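Uncharacterized protein Tfu_2867 (PDB 2QE6) binds S-adenosylmethionine and is probably a methyltransferase built on a Rossmann-like fold. Local coordinates at residues R41-A44 with D45-C48; V69-L72 with A73-G77; R177-G180 with A181-A185. The protein carries 1 engineered substitution. One frame throughout, in Å; residues are numbered along the deposited sequence.

Contact 1: R41-A44 with D45-C48; sequences RALA and DYAC
Leu43 and Tyr46 meet three residues apart on one turn of helix 38-48, an alpha-helix in the N-terminal part of a probable S-adenosylmethionine-dependent methyltransferase. Regular i to i+4 hydrogen bonds tie residues 41-44 to 45-48; that from Tyr46 N to Ala42 O, at 3.0 Å, fixes the backbone from which the aromatic side chain starts. Followed outwards, Tyr46 first places CB 3.4 Å from Ala42 O. CG lies opposite the backbone N (chi1 170°), which brings one ring edge atom, CD2, to 4.1 Å from Leu43 CD1. The side chains cross obliquely, and the touch is a plain apolar one between a methyl group and a ring carbon. Beyond CD2 the rest of the ring departs from residues 41-44. Both side chains pack on helix 203-216, Tyr46 on Ile211 and Leu43 on Asn215 and Leu216, while Leu43 also reaches Val26 of helix 23-30 and the buried Ala44 touches Ala29 and Leu30 there.

The more polar flank illustrates how opposite charges in i, i+4 positions need not pair. Asp45 brings its carboxylate carbon CG within 3.2 Å of Arg41 O, yet both oxygens and that carbonyl are acceptors and make no bond. The guanidinium does not come to meet it: Arg41 NE stays 6.9 Å from Asp45 OD2, and Arg41 NH1 is instead hydrogen-bonded to Asn36 OD1. Further along, Tyr46 O accepts a hydrogen bond from the phosphonohistidine at position 50, and a bound methylpentanediol lies about 3 Å from the side chain of Ala47. Ala47 N donates to Leu43 O at 2.9 Å, and Ala47 CB rests 3.3 Å from that same Leu43 O.

Contact 2: V69-L72 with A73-G77; sequences VRFL and AGEAG
A pi-type turn widens the C-terminal end of helix 54-75, where Ala76 N reaches back five residues to Phe71 O. The bond is 2.9 Å long and almost straight, with an N-H...O angle of 177°. One turn earlier, Ala73 N still donates to Val69 O in the ordinary i to i+4 way. The change sets in at Gly74: its N bonds to Arg70 O at 3.1 Å, approaching from above the carbonyl plane, and the next amide is displaced from Phe71 O. A water takes over, donating to Arg70 O at 2.6 Å and accepting from Glu75 N at 3.0 Å, so that Arg70 O is gripped twice while the displaced amide keeps a partner.

Side chains follow the altered backbone. The Phe71 ring, turned by a chi1 of 161° towards the later residues, receives Ala76 CB over one face, 4.2 Å from CE2 and offset towards the rim. At the ring edge, in its plane, lies Glu75 OE2, 3.9 Å from Phe71 CE1; the carboxylate stands steeply to the ring, with 77° between the planes. The partially positive ring hydrogens thus probably meet a negative group. Arg248 makes a cation-pi contact with the same ring and a long, weak ion pair with Glu75 OE2.

The inner flank belongs to the central sheet of the Rossmann-like fold. Leu72 packs on Phe81, Ala160, Tyr191 and Phe193, residues of three parallel strands, while Val69 reaches Met162 and Ala73 touches Val101 of helix 94-101. Ala76 joins the sheet side through Tyr191, and its CB sits 3.4 Å from Leu72 O. Beyond it Gly77 takes up a positive phi as the chain leaves the helix, and Leu72 is backbone-bonded to Ile78.

Contact 3: R177-G180 with A181-A185; sequences RVVG and AYRDA
Gly180 lies beneath the guanidinium of Arg183, its CA 3.6 Å from the plane of that group and offset towards the rim. The arginine folds back along its own helix to get there: after a nearly extended chi2 the chain bends at chi3 (-46°), carrying NH2 to 3.7 Å from Gly180 CA. The other branch, NH1, comes 3.7 Å from Val179 CG1 as the two side chains cross, and makes a weak hydrogen bond to Gln230 O. An alanine in place of Arg183 would end before the guanidinium, and Gly180 CA would probably be left without the flat group over it and Gln230 O without its weak donor. The ordinary helical bonds run underneath: Arg183 N donates to Val179 O at 3.0 Å and Asp184 N to Gly180 O.

Helix 175-185 is the connecting helix of a beta-alpha-beta crossover between parallel strands 160-163 and 191-197. Val179 packs on Leu192 and Met194 of the latter strand, and Arg183 on Leu192, so this flank of the helix faces the sheet.

Ala181 carries another part of the contact. Its N divides between two carbonyls, bonding to Arg177 O at 3.0 Å from above the carbonyl plane and only weakly to Val178 O. Its CB sits 3.4 Å from Arg177 O and packs on Pro140 of helix 140-145. Tyr182 N, in turn, reaches Val178 O in a weak bond of 3.5 Å, while the ring of the same residue presses close, CD2 lying 3.1 Å from Val178 O. Val178 runs alongside this ring, both side chains pointing the same way, and touches CE2 through CG1. At the far end, Tyr182 OH is hydrogen-bonded to the carbonyl oxygen of Val137, a residue of the S-adenosylmethionine site.

The three contacts are separate helix turns in series along the chain, none touching another. Contacts 2 and 3 are the nearer pair, with centres 22 Å apart and nearest atoms about 13 Å apart; they lie against opposite faces of the same sheet, touching alternate residues of strand 191-197. Contact 1 lies across the chain's centre from both, 35 Å from contact 2 and 33 Å from contact 3 between centres. Bound S-adenosylmethionine is about 7 Å from the side chain of Tyr182 and about 10 Å from that of Val69. In contact 1, Ala44 lies about 8 Å from Tyr27, which binds S-adenosylmethionine, side chain to side chain.

Contact 1: R41-A44 with D45-C48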
loop_
_atom_site.group_PDB
_atom_site.type_symbol
_atom_site.label_atom_id
_atom_site.label_comp_id
_atom_site.label_asym_id
_atom_site.label_seq_id
_atom_site.Cartn_x
_atom_site.Cartn_y
_atom_site.Cartn_z
ATOM N N ARG A 41 -13.307 10.193 -10.385
ATOM C CA ARG A 41 -13.858 9.270 -11.378
ATOM C C ARG A 41 -13.438 9.686 -12.807
ATOM O O ARG A 41 -13.071 8.842 -13.632
ATOM C CB ARG A 41 -15.359 9.188 -11.219
ATOM C CG ARG A 41 -15.752 8.559 -9.868
ATOM C CD ARG A 41 -17.233 8.343 -9.671
ATOM N NE ARG A 41 -18.019 9.558 -9.860
ATOM C CZ ARG A 41 -18.296 10.434 -8.902
ATOM N NH1 ARG A 41 -17.859 10.264 -7.661
ATOM N NH2 ARG A 41 -19.010 11.500 -9.197
ATOM N N ALA A 42 -13.484 10.971 -13.111
ATOM C CA ALA A 42 -12.998 11.414 -14.444
ATOM C C ALA A 42 -11.543 10.977 -14.688
ATOM O O ALA A 42 -11.192 10.535 -15.783
ATOM C CB ALA A 42 -13.179 12.940 -14.641
ATOM N N LEU A 43 -10.675 11.066 -13.688
ATOM C CA LEU A 43 -9.278 10.697 -13.949
ATOM C C LEU A 43 -9.133 9.157 -14.026
ATOM O O LEU A 43 -8.341 8.647 -14.813
ATOM C CB LEU A 43 -8.308 11.299 -12.907
ATOM C CG LEU A 43 -6.806 10.948 -13.017
ATOM C CD1 LEU A 43 -6.205 11.440 -14.365
ATOM C CD2 LEU A 43 -6.060 11.508 -11.808
ATOM N N ALA A 44 -9.853 8.427 -13.189
ATOM C CA ALA A 44 -9.827 6.974 -13.266
ATOM C C ALA A 44 -10.278 6.510 -14.673
ATOM O O ALA A 44 -9.652 5.633 -15.258
ATOM C CB ALA A 44 -10.735 6.356 -12.169
ATOM N N ASP A 45 -11.374 7.074 -15.179
ATOM C CA ASP A 45 -11.919 6.775 -16.510
ATOM C C ASP A 45 -10.900 7.053 -17.595
ATOM O O ASP A 45 -10.670 6.239 -18.475
ATOM C CB ASP A 45 -13.157 7.644 -16.808
ATOM C CG ASP A 45 -14.419 7.211 -16.032
ATOM O OD1 ASP A 45 -14.381 6.115 -15.411
ATOM O OD2 ASP A 45 -15.435 7.991 -16.045
ATOM N N TYR A 46 -10.318 8.243 -17.538
ATOM C CA TYR A 46 -9.278 8.625 -18.479
ATOM C C TYR A 46 -8.075 7.648 -18.453
ATOM O O TYR A 46 -7.593 7.206 -19.510
ATOM C CB TYR A 46 -8.848 10.041 -18.188
ATOM C CG TYR A 46 -7.633 10.523 -18.911
ATOM C CD1 TYR A 46 -7.727 11.075 -20.154
ATOM C CD2 TYR A 46 -6.378 10.432 -18.328
ATOM C CE1 TYR A 46 -6.579 11.552 -20.801
ATOM C CE2 TYR A 46 -5.248 10.869 -18.973
ATOM C CZ TYR A 46 -5.367 11.453 -20.196
ATOM O OH TYR A 46 -4.240 11.916 -20.857
ATOM N N ALA A 47 -7.619 7.314 -17.271
ATOM C CA ALA A 47 -6.481 6.416 -17.102
ATOM C C ALA A 47 -6.803 5.019 -17.682
ATOM O O ALA A 47 -5.992 4.430 -18.360
ATOM C CB ALA A 47 -6.080 6.318 -15.588
ATOM N N CYS A 48 -7.990 4.501 -17.391
ATOM C CA CYS A 48 -8.449 3.219 -17.916
ATOM C C CYS A 48 -8.547 3.208 -19.444
ATOM O O CYS A 48 -8.287 2.179 -20.076
ATOM C CB CYS A 48 -9.799 2.830 -17.317
ATOM S SG CYS A 48 -9.679 2.386 -15.591
#

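Contact 2: V69-L72 with A73-G77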
loop_
_atom_site.group_PDB
_atom_site.type_symbol
_atom_site.label_atom_id
_atom_site.label_comp_id
_atom_site.label_asym_id
_atom_site.label_seq_id
_atom_site.Cartn_x
_atom_site.Cartn_y
_atom_site.Cartn_z
ATOM N N VAL A 69 -0.760 -9.960 4.093
ATOM C CA VAL A 69 -1.091 -9.709 5.482
ATOM C C VAL A 69 -1.419 -11.030 6.172
ATOM O O VAL A 69 -1.046 -11.231 7.308
ATOM C CB VAL A 69 -2.200 -8.665 5.618
ATOM C CG1 VAL A 69 -2.661 -8.570 7.022
ATOM C CG2 VAL A 69 -1.705 -7.317 5.105
ATOM N N ARG A 70 -2.120 -11.928 5.482
ATOM C CA ARG A 70 -2.423 -13.252 6.022
ATOM C C ARG A 70 -1.138 -14.037 6.302
ATOM O O ARG A 70 -1.029 -14.705 7.323
ATOM C CB ARG A 70 -3.332 -14.039 5.071
ATOM C CG ARG A 70 -3.774 -15.389 5.623
ATOM C CD ARG A 70 -4.665 -16.155 4.655
ATOM N NE ARG A 70 -3.970 -16.458 3.403
ATOM C CZ ARG A 70 -4.421 -16.189 2.180
ATOM N NH1 ARG A 70 -5.599 -15.602 1.999
ATOM N NH2 ARG A 70 -3.683 -16.523 1.129
ATOM N N PHE A 71 -0.154 -13.950 5.399
ATOM C CA PHE A 71 1.152 -14.585 5.631
ATOM C C PHE A 71 1.817 -14.004 6.889
ATOM O O PHE A 71 2.278 -14.733 7.775
ATOM C CB PHE A 71 2.076 -14.416 4.407
ATOM C CG PHE A 71 3.536 -14.612 4.712
ATOM C CD1 PHE A 71 4.068 -15.875 4.841
ATOM C CD2 PHE A 71 4.389 -13.522 4.818
ATOM C CE1 PHE A 71 5.436 -16.058 5.130
ATOM C CE2 PHE A 71 5.740 -13.699 5.130
ATOM C CZ PHE A 71 6.258 -14.961 5.275
ATOM N N LEU A 72 1.826 -12.688 6.978
ATOM C CA LEU A 72 2.514 -11.989 8.062
ATOM C C LEU A 72 1.894 -12.244 9.415
ATOM O O LEU A 72 2.608 -12.522 10.383
ATOM C CB LEU A 72 2.526 -10.490 7.782
ATOM C CG LEU A 72 3.462 -10.020 6.685
ATOM C CD1 LEU A 72 3.142 -8.587 6.298
ATOM C CD2 LEU A 72 4.956 -10.220 7.052
ATOM N N ALA A 73 0.559 -12.159 9.487
ATOM C CA ALA A 73 -0.153 -12.222 10.780
ATOM C C ALA A 73 -0.333 -13.660 11.284
ATOM O O ALA A 73 -0.495 -13.899 12.493
ATOM C CB ALA A 73 -1.508 -11.499 10.661
ATOM N N GLY A 74 -0.332 -14.611 10.354
ATOM C CA GLY A 74 -0.494 -16.014 10.670
ATOM C C GLY A 74 0.843 -16.707 10.774
ATOM O O GLY A 74 1.411 -16.826 11.852
ATOM N N GLU A 75 1.338 -17.136 9.628
ATOM C CA GLU A 75 2.575 -17.876 9.492
ATOM C C GLU A 75 3.811 -17.171 10.069
ATOM O O GLU A 75 4.562 -17.780 10.830
ATOM C CB GLU A 75 2.784 -18.172 8.009
ATOM C CG GLU A 75 3.843 -19.207 7.697
ATOM C CD GLU A 75 3.858 -19.573 6.213
ATOM O OE1 GLU A 75 2.772 -19.505 5.557
ATOM O OE2 GLU A 75 4.967 -19.896 5.709
ATOM N N ALA A 76 4.047 -15.914 9.700
ATOM C CA ALA A 76 5.184 -15.157 10.244
ATOM C C ALA A 76 4.989 -14.713 11.705
ATOM O O ALA A 76 5.935 -14.272 12.364
ATOM C CB ALA A 76 5.505 -13.951 9.349
ATOM N N GLY A 77 3.767 -14.830 12.227
ATOM C CA GLY A 77 3.500 -14.537 13.628
ATOM C C GLY A 77 3.576 -13.076 14.057
ATOM O O GLY A 77 3.797 -12.807 15.241
HETATM O O HOH W 1 -0.335 -17.256 7.186
#

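Contact 3: R177-G180 with A181-A185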
loop_
_atom_site.group_PDB
_atom_site.type_symbol
_atom_site.label_atom_id
_atom_site.label_comp_id
_atom_site.label_asym_id
_atom_site.label_seq_id
_atom_site.Cartn_x
_atom_site.Cartn_y
_atom_site.Cartn_z
ATOM N N ARG A 177 16.239 7.550 1.539
ATOM C CA ARG A 177 16.183 7.991 2.919
ATOM C C ARG A 177 14.855 7.599 3.570
ATOM O O ARG A 177 14.813 7.219 4.761
ATOM C CB ARG A 177 16.402 9.520 3.009
ATOM C CG ARG A 177 15.783 10.190 4.262
ATOM C CD ARG A 177 15.740 11.736 4.192
ATOM N NE ARG A 177 14.635 12.295 3.382
ATOM C CZ ARG A 177 13.374 12.454 3.802
ATOM N NH1 ARG A 177 12.998 12.081 5.024
ATOM N NH2 ARG A 177 12.472 12.993 2.985
ATOM N N VAL A 178 13.760 7.709 2.819
ATOM C CA VAL A 178 12.428 7.452 3.405
ATOM C C VAL A 178 12.254 5.967 3.745
ATOM O O VAL A 178 11.915 5.622 4.887
ATOM C CB VAL A 178 11.264 7.999 2.506
ATOM C CG1 VAL A 178 9.913 7.399 2.935
ATOM C CG2 VAL A 178 11.233 9.566 2.555
ATOM N N VAL A 179 12.500 5.084 2.777
ATOM C CA VAL A 179 12.287 3.650 3.032
ATOM C C VAL A 179 13.339 3.146 4.027
ATOM O O VAL A 179 13.023 2.342 4.892
ATOM C CB VAL A 179 12.235 2.787 1.750
ATOM C CG1 VAL A 179 11.956 1.294 2.104
ATOM C CG2 VAL A 179 11.128 3.334 0.820
ATOM N N GLY A 180 14.567 3.643 3.888
ATOM C CA GLY A 180 15.633 3.336 4.846
ATOM C C GLY A 180 15.300 3.693 6.289
ATOM O O GLY A 180 15.672 2.968 7.205
ATOM N N ALA A 181 14.626 4.815 6.518
ATOM C CA ALA A 181 14.237 5.179 7.888
ATOM C C ALA A 181 13.293 4.145 8.501
ATOM O O ALA A 181 13.379 3.821 9.674
ATOM C CB ALA A 181 13.593 6.554 7.898
ATOM N N TYR A 182 12.345 3.652 7.726
ATOM C CA TYR A 182 11.388 2.684 8.253
ATOM C C TYR A 182 12.082 1.321 8.464
ATOM O O TYR A 182 11.792 0.651 9.426
ATOM C CB TYR A 182 10.154 2.559 7.313
ATOM C CG TYR A 182 9.298 3.829 7.212
ATOM C CD1 TYR A 182 8.602 4.308 8.316
ATOM C CD2 TYR A 182 9.202 4.554 6.010
ATOM C CE1 TYR A 182 7.817 5.472 8.257
ATOM C CE2 TYR A 182 8.408 5.737 5.941
ATOM C CZ TYR A 182 7.730 6.174 7.085
ATOM O OH TYR A 182 6.951 7.314 7.075
ATOM N N ARG A 183 12.969 0.902 7.555
ATOM C CA ARG A 183 13.721 -0.366 7.738
ATOM C C ARG A 183 14.575 -0.302 8.986
ATOM O O ARG A 183 14.659 -1.274 9.731
ATOM C CB ARG A 183 14.645 -0.665 6.546
ATOM C CG ARG A 183 13.911 -1.040 5.272
ATOM C CD ARG A 183 14.780 -1.740 4.288
ATOM N NE ARG A 183 16.032 -1.034 4.187
ATOM C CZ ARG A 183 16.328 -0.077 3.325
ATOM N NH1 ARG A 183 15.479 0.302 2.401
ATOM N NH2 ARG A 183 17.520 0.499 3.397
ATOM N N ASP A 184 15.199 0.858 9.200
ATOM C CA ASP A 184 16.082 1.083 10.333
ATOM C C ASP A 184 15.316 1.065 11.648
ATOM O O ASP A 184 15.870 0.628 12.631
ATOM C CB ASP A 184 16.864 2.398 10.209
ATOM C CG ASP A 184 17.951 2.346 9.151
ATOM O OD1 ASP A 184 18.267 1.248 8.653
ATOM O OD2 ASP A 184 18.473 3.433 8.797
ATOM N N ALA A 185 14.063 1.521 11.664
ATOM C CA ALA A 185 13.220 1.469 12.884
ATOM C C ALA A 185 12.900 0.079 13.410
ATOM O O ALA A 185 12.611 -0.096 14.586
ATOM C CB ALA A 185 11.900 2.242 12.691
#